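Local coordinates for protein glycerol Dehydrogenase (Unidentified, PDB 5XN8) that probably catalyses the NAD-dependent oxidation of glycerol to dihydroxyacetone, as a member of the iron-containing alcohol dehydrogenase family, at residues A[207-212]-A[231-236]; A[213-218]-A[300-305]; A[165-170]-A[271-276]; A[121-126]-A[236-241]. All coordinates share one frame; numbering follows the deposited sequence.

Interaction 1: A[207-212]-A[231-236]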
loop_
_atom_site.group_PDB
_atom_site.type_symbol
_atom_site.label_atom_id
_atom_site.label_comp_id
_atom_site.label_asym_id
_atom_site.label_seq_id
_atom_site.Cartn_x
_atom_site.Cartn_y
_atom_site.Cartn_z
ATOM N N TYR A 207 -16.126 6.498 -18.226
ATOM C CA TYR A 207 -16.583 6.258 -16.861
ATOM C C TYR A 207 -15.721 6.959 -15.815
ATOM O O TYR A 207 -16.265 7.603 -14.914
ATOM C CB TYR A 207 -16.640 4.740 -16.594
ATOM C CG TYR A 207 -17.018 4.335 -15.185
ATOM C CD1 TYR A 207 -18.272 4.646 -14.657
ATOM C CD2 TYR A 207 -16.126 3.634 -14.386
ATOM C CE1 TYR A 207 -18.620 4.270 -13.372
ATOM C CE2 TYR A 207 -16.459 3.251 -13.100
ATOM C CZ TYR A 207 -17.708 3.583 -12.591
ATOM O OH TYR A 207 -18.052 3.225 -11.303
ATOM N N ASP A 208 -14.394 6.849 -15.927
ATOM C CA ASP A 208 -13.478 7.508 -14.974
ATOM C C ASP A 208 -13.556 9.028 -15.064
ATOM O O ASP A 208 -13.369 9.722 -14.066
ATOM C CB ASP A 208 -12.014 7.074 -15.188
ATOM C CG ASP A 208 -11.783 5.587 -14.909
ATOM O OD1 ASP A 208 -12.478 4.990 -14.048
ATOM O OD2 ASP A 208 -10.884 5.009 -15.560
ATOM N N THR A 209 -13.795 9.536 -16.267
ATOM C CA THR A 209 -13.965 10.973 -16.498
ATOM C C THR A 209 -15.246 11.498 -15.839
ATOM O O THR A 209 -15.224 12.560 -15.232
ATOM C CB THR A 209 -13.959 11.308 -18.006
ATOM O OG1 THR A 209 -12.737 10.852 -18.584
ATOM C CG2 THR A 209 -14.081 12.802 -18.246
ATOM N N LEU A 210 -16.343 10.757 -15.936
ATOM C CA LEU A 210 -17.585 11.147 -15.233
ATOM C C LEU A 210 -17.360 11.284 -13.728
ATOM O O LEU A 210 -17.760 12.285 -13.141
ATOM C CB LEU A 210 -18.714 10.157 -15.472
ATOM C CG LEU A 210 -19.332 10.090 -16.855
ATOM C CD1 LEU A 210 -20.330 8.949 -16.938
ATOM C CD2 LEU A 210 -19.998 11.396 -17.217
ATOM N N LEU A 211 -16.695 10.305 -13.122
ATOM C CA LEU A 211 -16.413 10.329 -11.686
ATOM C C LEU A 211 -15.461 11.462 -11.299
ATOM O O LEU A 211 -15.665 12.137 -10.290
ATOM C CB LEU A 211 -15.849 8.987 -11.209
ATOM C CG LEU A 211 -16.712 7.731 -11.448
ATOM C CD1 LEU A 211 -15.978 6.513 -10.882
ATOM C CD2 LEU A 211 -18.135 7.862 -10.881
ATOM N N ALA A 212 -14.437 11.686 -12.115
ATOM C CA ALA A 212 -13.469 12.739 -11.849
ATOM C C ALA A 212 -14.028 14.145 -12.093
ATOM O O ALA A 212 -13.817 15.041 -11.283
ATOM C CB ALA A 212 -12.221 12.516 -12.692
ATOM N N GLU A 231 -15.467 20.754 -20.609
ATOM C CA GLU A 231 -14.855 20.305 -21.866
ATOM C C GLU A 231 -14.592 18.800 -21.818
ATOM O O GLU A 231 -14.858 18.110 -22.793
ATOM C CB GLU A 231 -13.535 21.054 -22.140
ATOM C CG GLU A 231 -13.675 22.553 -22.407
ATOM C CD GLU A 231 -14.007 22.925 -23.852
ATOM O OE1 GLU A 231 -13.706 22.149 -24.775
ATOM O OE2 GLU A 231 -14.550 24.032 -24.067
ATOM N N ARG A 232 -14.087 18.309 -20.679
ATOM C CA ARG A 232 -13.813 16.875 -20.493
ATOM C C ARG A 232 -15.099 16.049 -20.513
ATOM O O ARG A 232 -15.127 14.953 -21.079
ATOM C CB ARG A 232 -13.073 16.595 -19.176
ATOM C CG ARG A 232 -11.728 17.273 -18.976
ATOM C CD ARG A 232 -10.648 16.766 -19.911
ATOM N NE ARG A 232 -9.412 17.550 -19.766
ATOM C CZ ARG A 232 -8.496 17.398 -18.798
ATOM N NH1 ARG A 232 -8.640 16.479 -17.835
ATOM N NH2 ARG A 232 -7.421 18.175 -18.786
ATOM N N ILE A 233 -16.147 16.573 -19.882
ATOM C CA ILE A 233 -17.445 15.892 -19.817
ATOM C C ILE A 233 -18.183 15.906 -21.151
ATOM O O ILE A 233 -18.834 14.927 -21.491
ATOM C CB ILE A 233 -18.319 16.462 -18.661
ATOM C CG1 ILE A 233 -17.750 16.004 -17.311
ATOM C CG2 ILE A 233 -19.796 16.068 -18.784
ATOM C CD1 ILE A 233 -17.968 14.541 -16.971
ATOM N N ILE A 234 -18.090 17.005 -21.899
ATOM C CA ILE A 234 -18.646 17.065 -23.262
ATOM C C ILE A 234 -17.967 16.038 -24.182
ATOM O O ILE A 234 -18.627 15.440 -25.037
ATOM C CB ILE A 234 -18.558 18.493 -23.856
ATOM C CG1 ILE A 234 -19.547 19.419 -23.140
ATOM C CG2 ILE A 234 -18.860 18.502 -25.356
ATOM C CD1 ILE A 234 -19.307 20.895 -23.403
ATOM N N GLU A 235 -16.664 15.837 -24.014
ATOM C CA GLU A 235 -15.931 14.829 -24.787
ATOM C C GLU A 235 -16.318 13.419 -24.345
ATOM O O GLU A 235 -16.517 12.538 -25.186
ATOM C CB GLU A 235 -14.424 15.018 -24.632
ATOM C CG GLU A 235 -13.601 14.181 -25.609
ATOM C CD GLU A 235 -12.135 14.074 -25.250
ATOM O OE1 GLU A 235 -11.632 14.958 -24.532
ATOM O OE2 GLU A 235 -11.478 13.094 -25.696
ATOM N N ALA A 236 -16.392 13.215 -23.030
ATOM C CA ALA A 236 -16.886 11.962 -22.463
ATOM C C ALA A 236 -18.275 11.615 -22.998
ATOM O O ALA A 236 -18.497 10.506 -23.489
ATOM C CB ALA A 236 -16.912 12.038 -20.940
#
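T209 and L210 on one helix meet R232, I233 and A236 on the next, and what passes between them is van der Waals packing. The apolar part has two centres. At the first, the T209 methyl sits over a turn of 231-236: T209 CG2 lies 4.0 Å from A236 CB, and it also touches the carbonyl of R232, with CG2 to O at 3.7 Å. The torsion of T209 explains this, for CG2 is anti to its own backbone N and reaches across, while OG1 turns back along its helix to bond the carbonyl of L205. At the second centre, L210 CD2 meets I233 CD1 at 3.8 Å, the two side chains crossing at about a right angle. The same I233 CD1 also rests 3.8 Å from the backbone O of T209, so one methyl touches both residues.

The polar groups leave the interface. Of its side chain, R232 brings just CB to the T209 methyl; the chain then bends at chi2 and carries the guanidinium off to D228 and to E197 of a second subunit. Behind L210 and I233 lies helix 162-185, with M169 against both.

The axes of the two segments pass 9.4 Å apart at 148° between their N-to-C directions. Helices 197-223 and 228-247 thus form a helical hairpin, near-antiparallel neighbours in the all-helical half of an iron-containing alcohol dehydrogenase.

Interaction 2: A[213-218]-A[300-305]; sequences EGEKAR and CEKVGL
R218 and E215, one turn apart on helix 197-223, lie together against the last turn of helix 290-303 at K302 and V303. R218 is the side chain to follow. Its CB starts toward the other segment and CG runs anti to the backbone N (chi1 -178°), which takes the chain straight out to V303. There R218 CD rests 3.4 Å from V303 O and 4.1 Å from V303 CB. A bend at chi3 turns the head back toward its own helix. R218 NE passes 3.8 Å from K302 O, too far to count as bonded, and points its N-H almost straight at E215 OE1, 3.3 Å away with an angle of 179°. R218 NH2 bonds E215 OE2 at 2.9 Å. The two nitrogens thus grip the carboxylate side-on, each oxygen met on its syn side. E215 CD lies at the guanidinium edge and in its plane, but the carboxylate is tilted, with NE 35° out of its plane at OE1. NH1 has a weak bond to Q222.

E215 is bent at chi2, and its OE1 lies 3.5 Å from K302 CG and 4.0 Å from V303 CG1. E215 OE2 is also bonded by Q361 of a third subunit. Beyond V303 the helix ends: G304, with positive phi, leaves helical geometry, and the N atoms of G304 and L305 both bond C300 O from opposite faces of its plane.

K302 NZ stays 6.1 Å from E215 OE1, so the lysine's charge probably adds only long-range attraction. Both ion-pair partners sit on one helix: the two-pronged grip fixes the guanidinium's rotation, and the neighbouring helix is met through aliphatic carbons and carbonyl oxygens.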
loop_
_atom_site.group_PDB
_atom_site.type_symbol
_atom_site.label_atom_id
_atom_site.label_comp_id
_atom_site.label_asym_id
_atom_site.label_seq_id
_atom_site.Cartn_x
_atom_site.Cartn_y
_atom_site.Cartn_z
ATOM N N GLU A 213 -14.725 14.325 -13.215
ATOM C CA GLU A 213 -15.093 15.650 -13.729
ATOM C C GLU A 213 -16.582 15.993 -13.677
ATOM O O GLU A 213 -16.941 17.148 -13.867
ATOM C CB GLU A 213 -14.638 15.777 -15.194
ATOM C CG GLU A 213 -13.178 15.415 -15.458
ATOM C CD GLU A 213 -12.166 16.339 -14.799
ATOM O OE1 GLU A 213 -12.516 17.489 -14.492
ATOM O OE2 GLU A 213 -11.001 15.908 -14.611
ATOM N N GLY A 214 -17.441 15.006 -13.442
ATOM C CA GLY A 214 -18.889 15.175 -13.559
ATOM C C GLY A 214 -19.501 16.276 -12.726
ATOM O O GLY A 214 -20.333 17.035 -13.210
ATOM N N GLU A 215 -19.077 16.369 -11.475
ATOM C CA GLU A 215 -19.603 17.370 -10.554
ATOM C C GLU A 215 -19.080 18.771 -10.862
ATOM O O GLU A 215 -19.858 19.727 -10.884
ATOM C CB GLU A 215 -19.312 16.957 -9.107
ATOM C CG GLU A 215 -19.959 17.820 -8.020
ATOM C CD GLU A 215 -21.481 17.917 -8.106
ATOM O OE1 GLU A 215 -22.129 17.111 -8.799
ATOM O OE2 GLU A 215 -22.044 18.822 -7.465
ATOM N N LYS A 216 -17.780 18.905 -11.116
ATOM C CA LYS A 216 -17.205 20.211 -11.506
ATOM C C LYS A 216 -17.839 20.753 -12.776
ATOM O O LYS A 216 -18.012 21.964 -12.913
ATOM C CB LYS A 216 -15.693 20.127 -11.703
ATOM C CG LYS A 216 -14.910 19.906 -10.419
ATOM C CD LYS A 216 -13.412 19.888 -10.665
ATOM C CE LYS A 216 -12.914 18.596 -11.296
ATOM N NZ LYS A 216 -11.458 18.716 -11.638
ATOM N N ALA A 217 -18.166 19.852 -13.705
ATOM C CA ALA A 217 -18.821 20.211 -14.959
ATOM C C ALA A 217 -20.263 20.678 -14.767
ATOM O O ALA A 217 -20.671 21.700 -15.335
ATOM C CB ALA A 217 -18.787 19.040 -15.916
ATOM N N ARG A 218 -21.033 19.923 -13.976
ATOM C CA ARG A 218 -22.435 20.246 -13.716
ATOM C C ARG A 218 -22.636 21.642 -13.138
ATOM O O ARG A 218 -23.585 22.329 -13.498
ATOM C CB ARG A 218 -23.050 19.230 -12.740
ATOM C CG ARG A 218 -24.521 19.458 -12.445
ATOM C CD ARG A 218 -25.029 18.484 -11.409
ATOM N NE ARG A 218 -24.590 18.850 -10.065
ATOM C CZ ARG A 218 -25.123 19.818 -9.321
ATOM N NH1 ARG A 218 -26.150 20.550 -9.764
ATOM N NH2 ARG A 218 -24.611 20.059 -8.111
ATOM N N CYS A 300 -25.011 9.245 -9.361
ATOM C CA CYS A 300 -26.378 9.567 -9.798
ATOM C C CYS A 300 -27.117 10.548 -8.860
ATOM O O CYS A 300 -27.676 11.534 -9.324
ATOM C CB CYS A 300 -27.215 8.283 -9.980
ATOM S SG CYS A 300 -26.881 7.304 -11.455
ATOM N N GLU A 301 -27.113 10.285 -7.556
ATOM C CA GLU A 301 -27.758 11.183 -6.571
ATOM C C GLU A 301 -27.194 12.595 -6.622
ATOM O O GLU A 301 -27.938 13.579 -6.572
ATOM C CB GLU A 301 -27.602 10.641 -5.147
ATOM C CG GLU A 301 -28.102 11.580 -4.033
ATOM C CD GLU A 301 -28.058 10.963 -2.651
ATOM O OE1 GLU A 301 -27.190 10.084 -2.423
ATOM O OE2 GLU A 301 -28.872 11.341 -1.778
ATOM N N LYS A 302 -25.874 12.667 -6.712
ATOM C CA LYS A 302 -25.111 13.911 -6.653
ATOM C C LYS A 302 -25.389 14.792 -7.852
ATOM O O LYS A 302 -25.565 15.995 -7.691
ATOM C CB LYS A 302 -23.629 13.539 -6.565
ATOM C CG LYS A 302 -22.590 14.616 -6.381
ATOM C CD LYS A 302 -21.260 13.973 -5.939
ATOM C CE LYS A 302 -20.575 13.143 -7.035
ATOM N NZ LYS A 302 -20.079 11.826 -6.541
ATOM N N VAL A 303 -25.462 14.199 -9.046
ATOM C CA VAL A 303 -25.718 14.973 -10.268
ATOM C C VAL A 303 -27.217 15.203 -10.560
ATOM O O VAL A 303 -27.567 16.189 -11.223
ATOM C CB VAL A 303 -24.998 14.396 -11.517
ATOM C CG1 VAL A 303 -23.481 14.296 -11.297
ATOM C CG2 VAL A 303 -25.589 13.073 -11.998
ATOM N N GLY A 304 -28.080 14.300 -10.095
ATOM C CA GLY A 304 -29.533 14.412 -10.298
ATOM C C GLY A 304 -30.136 13.427 -11.282
ATOM O O GLY A 304 -30.995 13.789 -12.083
ATOM N N LEU A 305 -29.699 12.171 -11.206
ATOM C CA LEU A 305 -30.191 11.097 -12.067
ATOM C C LEU A 305 -31.008 10.106 -11.246
ATOM O O LEU A 305 -30.703 9.881 -10.080
ATOM C CB LEU A 305 -29.016 10.378 -12.733
ATOM C CG LEU A 305 -28.308 11.132 -13.857
ATOM C CD1 LEU A 305 -26.964 10.476 -14.152
ATOM C CD2 LEU A 305 -29.179 11.189 -15.107
#

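Interaction 3: A[165-170]-A[271-276]; sequences LVSGMG and HGEKVA. With ZN (zinc ion), chain E.
The zinc site is the setting here: H271, first residue of helix 271-285, binds the metal, and the turn behind it is pressed against helix 162-185, which carries the ligand D171. H271 NE2 lies 2.2 Å from the zinc ion; D171, H254 and a water at 2.1 Å from zinc complete the ligands. V275 CG2 lies over one face of the H271 ring, toward its rim.

Across the helices the contact is mostly backbone on backbone. S167 O accepts a CA-H...O contact from G272 CA at 3.3 Å, and G272 O in turn touches G170, 3.3 Å from its C atom. Glycine on both sides leaves no side chain between the backbones, so carbonyl and CA can meet directly. S167 OG, anti to its backbone N (chi1 -168°), reaches the start of the second helix. There S167 OG receives a weak, bent bond from E273 N (3.3 Å), and a water 2.8 Å from S167 OG accepts from G272 N and so bridges the two. V275 CG1 meets G170 O at 3.6 Å.

With the axes of the two segments 6.9 Å apart and 42° between them, this is close glycine-mediated helix packing beside the zinc site, probably the catalytic metal site, as in iron-containing alcohol dehydrogenases.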
loop_
_atom_site.group_PDB
_atom_site.type_symbol
_atom_site.label_atom_id
_atom_site.label_comp_id
_atom_site.label_asym_id
_atom_site.label_seq_id
_atom_site.Cartn_x
_atom_site.Cartn_y
_atom_site.Cartn_z
ATOM N N LEU A 165 -27.380 18.273 -20.018
ATOM C CA LEU A 165 -26.001 17.815 -19.785
ATOM C C LEU A 165 -25.936 16.649 -18.788
ATOM O O LEU A 165 -25.122 15.733 -18.955
ATOM C CB LEU A 165 -25.135 18.964 -19.271
ATOM C CG LEU A 165 -23.652 18.632 -19.078
ATOM C CD1 LEU A 165 -22.933 18.520 -20.418
ATOM C CD2 LEU A 165 -22.985 19.662 -18.192
ATOM N N VAL A 166 -26.778 16.701 -17.757
ATOM C CA VAL A 166 -26.895 15.618 -16.769
ATOM C C VAL A 166 -27.461 14.346 -17.397
ATOM O O VAL A 166 -26.983 13.248 -17.101
ATOM C CB VAL A 166 -27.741 16.043 -15.537
ATOM C CG1 VAL A 166 -28.037 14.865 -14.612
ATOM C CG2 VAL A 166 -27.027 17.142 -14.773
ATOM N N SER A 167 -28.470 14.480 -18.251
ATOM C CA SER A 167 -28.984 13.324 -18.997
ATOM C C SER A 167 -27.908 12.724 -19.891
ATOM O O SER A 167 -27.839 11.505 -20.049
ATOM C CB SER A 167 -30.210 13.697 -19.823
ATOM O OG SER A 167 -30.850 12.530 -20.311
ATOM N N GLY A 168 -27.056 13.582 -20.461
ATOM C CA GLY A 168 -25.899 13.134 -21.235
ATOM C C GLY A 168 -24.903 12.318 -20.443
ATOM O O GLY A 168 -24.323 11.366 -20.976
ATOM N N MET A 169 -24.684 12.694 -19.182
ATOM C CA MET A 169 -23.820 11.919 -18.279
ATOM C C MET A 169 -24.449 10.583 -17.870
ATOM O O MET A 169 -23.740 9.605 -17.627
ATOM C CB MET A 169 -23.450 12.747 -17.048
ATOM C CG MET A 169 -22.532 13.913 -17.359
ATOM S SD MET A 169 -21.929 14.750 -15.874
ATOM C CE MET A 169 -23.437 15.554 -15.326
ATOM N N GLY A 170 -25.774 10.548 -17.799
ATOM C CA GLY A 170 -26.517 9.313 -17.557
ATOM C C GLY A 170 -26.406 8.322 -18.694
ATOM O O GLY A 170 -26.328 7.125 -18.459
ATOM N N HIS A 271 -33.815 10.304 -22.613
ATOM C CA HIS A 271 -33.108 9.061 -22.961
ATOM C C HIS A 271 -32.078 8.618 -21.916
ATOM O O HIS A 271 -32.125 7.484 -21.416
ATOM C CB HIS A 271 -32.422 9.257 -24.325
ATOM C CG HIS A 271 -31.652 8.069 -24.808
ATOM N ND1 HIS A 271 -32.254 6.917 -25.265
ATOM C CD2 HIS A 271 -30.317 7.865 -24.921
ATOM C CE1 HIS A 271 -31.323 6.051 -25.630
ATOM N NE2 HIS A 271 -30.139 6.601 -25.430
ATOM N N GLY A 272 -31.161 9.516 -21.579
ATOM C CA GLY A 272 -30.058 9.185 -20.696
ATOM C C GLY A 272 -30.403 8.998 -19.232
ATOM O O GLY A 272 -29.716 8.272 -18.518
ATOM N N GLU A 273 -31.475 9.648 -18.790
ATOM C CA GLU A 273 -31.983 9.481 -17.424
ATOM C C GLU A 273 -32.486 8.055 -17.194
ATOM O O GLU A 273 -32.189 7.446 -16.168
ATOM C CB GLU A 273 -33.106 10.477 -17.148
ATOM C CG GLU A 273 -32.654 11.932 -17.159
ATOM C CD GLU A 273 -33.812 12.910 -17.047
ATOM O OE1 GLU A 273 -34.920 12.569 -17.503
ATOM O OE2 GLU A 273 -33.618 14.037 -16.503
ATOM N N LYS A 274 -33.234 7.534 -18.159
ATOM C CA LYS A 274 -33.691 6.142 -18.135
ATOM C C LYS A 274 -32.544 5.133 -18.225
ATOM O O LYS A 274 -32.603 4.061 -17.612
ATOM C CB LYS A 274 -34.708 5.897 -19.253
ATOM C CG LYS A 274 -36.035 6.605 -19.024
ATOM C CD LYS A 274 -37.059 6.308 -20.118
ATOM C CE LYS A 274 -36.966 7.276 -21.283
ATOM N NZ LYS A 274 -38.131 7.134 -22.206
ATOM N N VAL A 275 -31.515 5.483 -18.989
ATOM C CA VAL A 275 -30.302 4.664 -19.128
ATOM C C VAL A 275 -29.519 4.610 -17.809
ATOM O O VAL A 275 -28.931 3.574 -17.468
ATOM C CB VAL A 275 -29.409 5.201 -20.281
ATOM C CG1 VAL A 275 -28.029 4.562 -20.288
ATOM C CG2 VAL A 275 -30.073 4.989 -21.630
ATOM N N ALA A 276 -29.523 5.713 -17.059
ATOM C CA ALA A 276 -28.838 5.754 -15.769
ATOM C C ALA A 276 -29.428 4.745 -14.793
ATOM O O ALA A 276 -28.688 4.015 -14.125
ATOM C CB ALA A 276 -28.873 7.152 -15.189
HETATM ZN ZN ZN E . -28.012 5.938 -25.308
HETATM O O HOH W 1 -30.566 12.102 -23.077
HETATM O O HOH W 2 -28.667 4.912 -27.069
#

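Interaction 4: A[121-126]-A[236-241]; sequences DAPTSA and ANTYLS
D121 meets S241 through a short hydrogen bond, S241 OG to D121 OD2 at 2.6 Å, the one hydrogen bond between the two segments. The hydroxyl comes to the anti side of the carboxylate, 28° out of its plane, and is put there by a chi1 of -176° that swings OG away from its own backbone N. The CB of D121 is also close to the helix backbone, 3.4 Å from N237 O, and D121 CA makes a CA-H...O contact with the same oxygen.

Next to this lies an apolar patch. T238 CG2 rests against two loop side chains, 4.1 Å from P123 CB and 4.2 Å from T124 CG2, and that T124 methyl also touches T238 O at 3.5 Å. T238 OG1 turns away from the loop, to I234 O of its own helix.

Farther out come the groups that hold these in place. A type I turn from A122 to S125 shapes the loop, and A122 O takes two bonds from S125, from N at 2.9 Å and from OG at 2.6 Å. K101 bonds A122 O as well. On the helix, a wider pi-type turn at 236-240 brings S241 N to A236 O. S241 OG is also bonded to T175, and the backbone N of D121 to the metal ligand D171; N237 ND2 ties the helix to A118 O.

D121 probably binds glycerol and S125 NAD(+), as in a close relative. The contact therefore lies in the active-site cleft between the nucleotide-binding and helical parts of this dehydrogenase family, with the D121 side chain about 4 Å from the zinc ion.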
loop_
_atom_site.group_PDB
_atom_site.type_symbol
_atom_site.label_atom_id
_atom_site.label_comp_id
_atom_site.label_asym_id
_atom_site.label_seq_id
_atom_site.Cartn_x
_atom_site.Cartn_y
_atom_site.Cartn_z
ATOM N N ASP A 121 -25.057 10.338 -26.872
ATOM C CA ASP A 121 -23.832 9.935 -27.575
ATOM C C ASP A 121 -24.110 9.531 -29.035
ATOM O O ASP A 121 -23.243 8.961 -29.708
ATOM C CB ASP A 121 -23.095 8.830 -26.794
ATOM C CG ASP A 121 -23.929 7.567 -26.584
ATOM O OD1 ASP A 121 -25.109 7.529 -27.004
ATOM O OD2 ASP A 121 -23.376 6.607 -25.978
ATOM N N ALA A 122 -25.313 9.874 -29.515
ATOM C CA ALA A 122 -25.715 9.657 -30.893
ATOM C C ALA A 122 -24.895 10.419 -31.948
ATOM O O ALA A 122 -24.635 9.852 -33.002
ATOM C CB ALA A 122 -27.199 9.982 -31.065
ATOM N N PRO A 123 -24.503 11.693 -31.683
ATOM C CA PRO A 123 -23.887 12.517 -32.740
ATOM C C PRO A 123 -22.752 11.881 -33.569
ATOM O O PRO A 123 -22.701 12.114 -34.774
ATOM C CB PRO A 123 -23.364 13.730 -31.970
ATOM C CG PRO A 123 -24.319 13.886 -30.841
ATOM C CD PRO A 123 -24.744 12.492 -30.462
ATOM N N THR A 124 -21.877 11.091 -32.938
ATOM C CA THR A 124 -20.759 10.441 -33.638
ATOM C C THR A 124 -21.150 9.156 -34.377
ATOM O O THR A 124 -20.412 8.710 -35.267
ATOM C CB THR A 124 -19.600 10.070 -32.667
ATOM O OG1 THR A 124 -20.043 9.075 -31.738
ATOM C CG2 THR A 124 -19.111 11.286 -31.893
ATOM N N SER A 125 -22.276 8.548 -34.005
ATOM C CA SER A 125 -22.670 7.246 -34.552
ATOM C C SER A 125 -23.140 7.307 -36.003
ATOM O O SER A 125 -23.592 8.353 -36.492
ATOM C CB SER A 125 -23.765 6.605 -33.692
ATOM O OG SER A 125 -24.972 7.352 -33.737
ATOM N N ALA A 126 -23.034 6.161 -36.671
ATOM C CA ALA A 126 -23.574 5.952 -38.012
ATOM C C ALA A 126 -24.990 5.405 -37.862
ATOM O O ALA A 126 -25.309 4.318 -38.341
ATOM C CB ALA A 126 -22.699 4.978 -38.790
ATOM N N ALA A 236 -16.392 13.215 -23.030
ATOM C CA ALA A 236 -16.886 11.962 -22.463
ATOM C C ALA A 236 -18.275 11.615 -22.998
ATOM O O ALA A 236 -18.497 10.506 -23.489
ATOM C CB ALA A 236 -16.912 12.038 -20.940
ATOM N N ASN A 237 -19.185 12.585 -22.917
ATOM C CA ASN A 237 -20.579 12.428 -23.356
ATOM C C ASN A 237 -20.753 12.185 -24.848
ATOM O O ASN A 237 -21.743 11.561 -25.254
ATOM C CB ASN A 237 -21.417 13.669 -22.972
ATOM C CG ASN A 237 -21.760 13.730 -21.495
ATOM O OD1 ASN A 237 -21.272 12.932 -20.686
ATOM N ND2 ASN A 237 -22.622 14.681 -21.138
ATOM N N THR A 238 -19.816 12.682 -25.663
ATOM C CA THR A 238 -19.962 12.650 -27.115
ATOM C C THR A 238 -18.991 11.700 -27.814
ATOM O O THR A 238 -19.432 10.769 -28.488
ATOM C CB THR A 238 -19.820 14.061 -27.708
ATOM O OG1 THR A 238 -20.487 15.000 -26.859
ATOM C CG2 THR A 238 -20.440 14.115 -29.115
ATOM N N TYR A 239 -17.687 11.934 -27.684
ATOM C CA TYR A 239 -16.706 11.103 -28.391
ATOM C C TYR A 239 -16.429 9.789 -27.660
ATOM O O TYR A 239 -16.461 8.729 -28.283
ATOM C CB TYR A 239 -15.394 11.872 -28.673
ATOM C CG TYR A 239 -14.533 11.157 -29.693
ATOM C CD1 TYR A 239 -13.664 10.144 -29.308
ATOM C CD2 TYR A 239 -14.629 11.453 -31.048
ATOM C CE1 TYR A 239 -12.884 9.464 -30.250
ATOM C CE2 TYR A 239 -13.867 10.777 -31.992
ATOM C CZ TYR A 239 -12.998 9.787 -31.596
ATOM O OH TYR A 239 -12.253 9.130 -32.545
ATOM N N LEU A 240 -16.162 9.845 -26.356
ATOM C CA LEU A 240 -15.784 8.642 -25.603
ATOM C C LEU A 240 -16.942 7.654 -25.479
ATOM O O LEU A 240 -16.739 6.433 -25.577
ATOM C CB LEU A 240 -15.266 8.991 -24.200
ATOM C CG LEU A 240 -14.110 9.984 -24.058
ATOM C CD1 LEU A 240 -13.631 10.044 -22.615
ATOM C CD2 LEU A 240 -12.950 9.590 -24.974
ATOM N N SER A 241 -18.140 8.174 -25.234
ATOM C CA SER A 241 -19.322 7.330 -25.102
ATOM C C SER A 241 -19.773 6.819 -26.469
ATOM O O SER A 241 -20.191 5.669 -26.592
ATOM C CB SER A 241 -20.455 8.092 -24.399
ATOM O OG SER A 241 -21.591 7.261 -24.183
#

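Helix 228-247 serves interactions 1 and 4 in succession, and A236 belongs to both. Helix 197-223 likewise runs from interaction 1 into interaction 2, where I233 CG1 packs 3.5 Å from A217 CB. Helix 162-185 is the common neighbour: M169 O meets L210 CD1 at 3.5 Å, V166 O meets L305 CD2 at 3.6 Å, and G168 C lies 3.4 Å from N237 ND2, joining interaction 3 to all the others. H271 of interaction 3 binds zinc, and the D121 side chain of interaction 4 lies about 4 Å from it. Interaction 1 stands farther back, the L210 side chain about 12 Å from zinc. Interaction 2 borders a third subunit, whereas interactions 1 and 4 both touch the second.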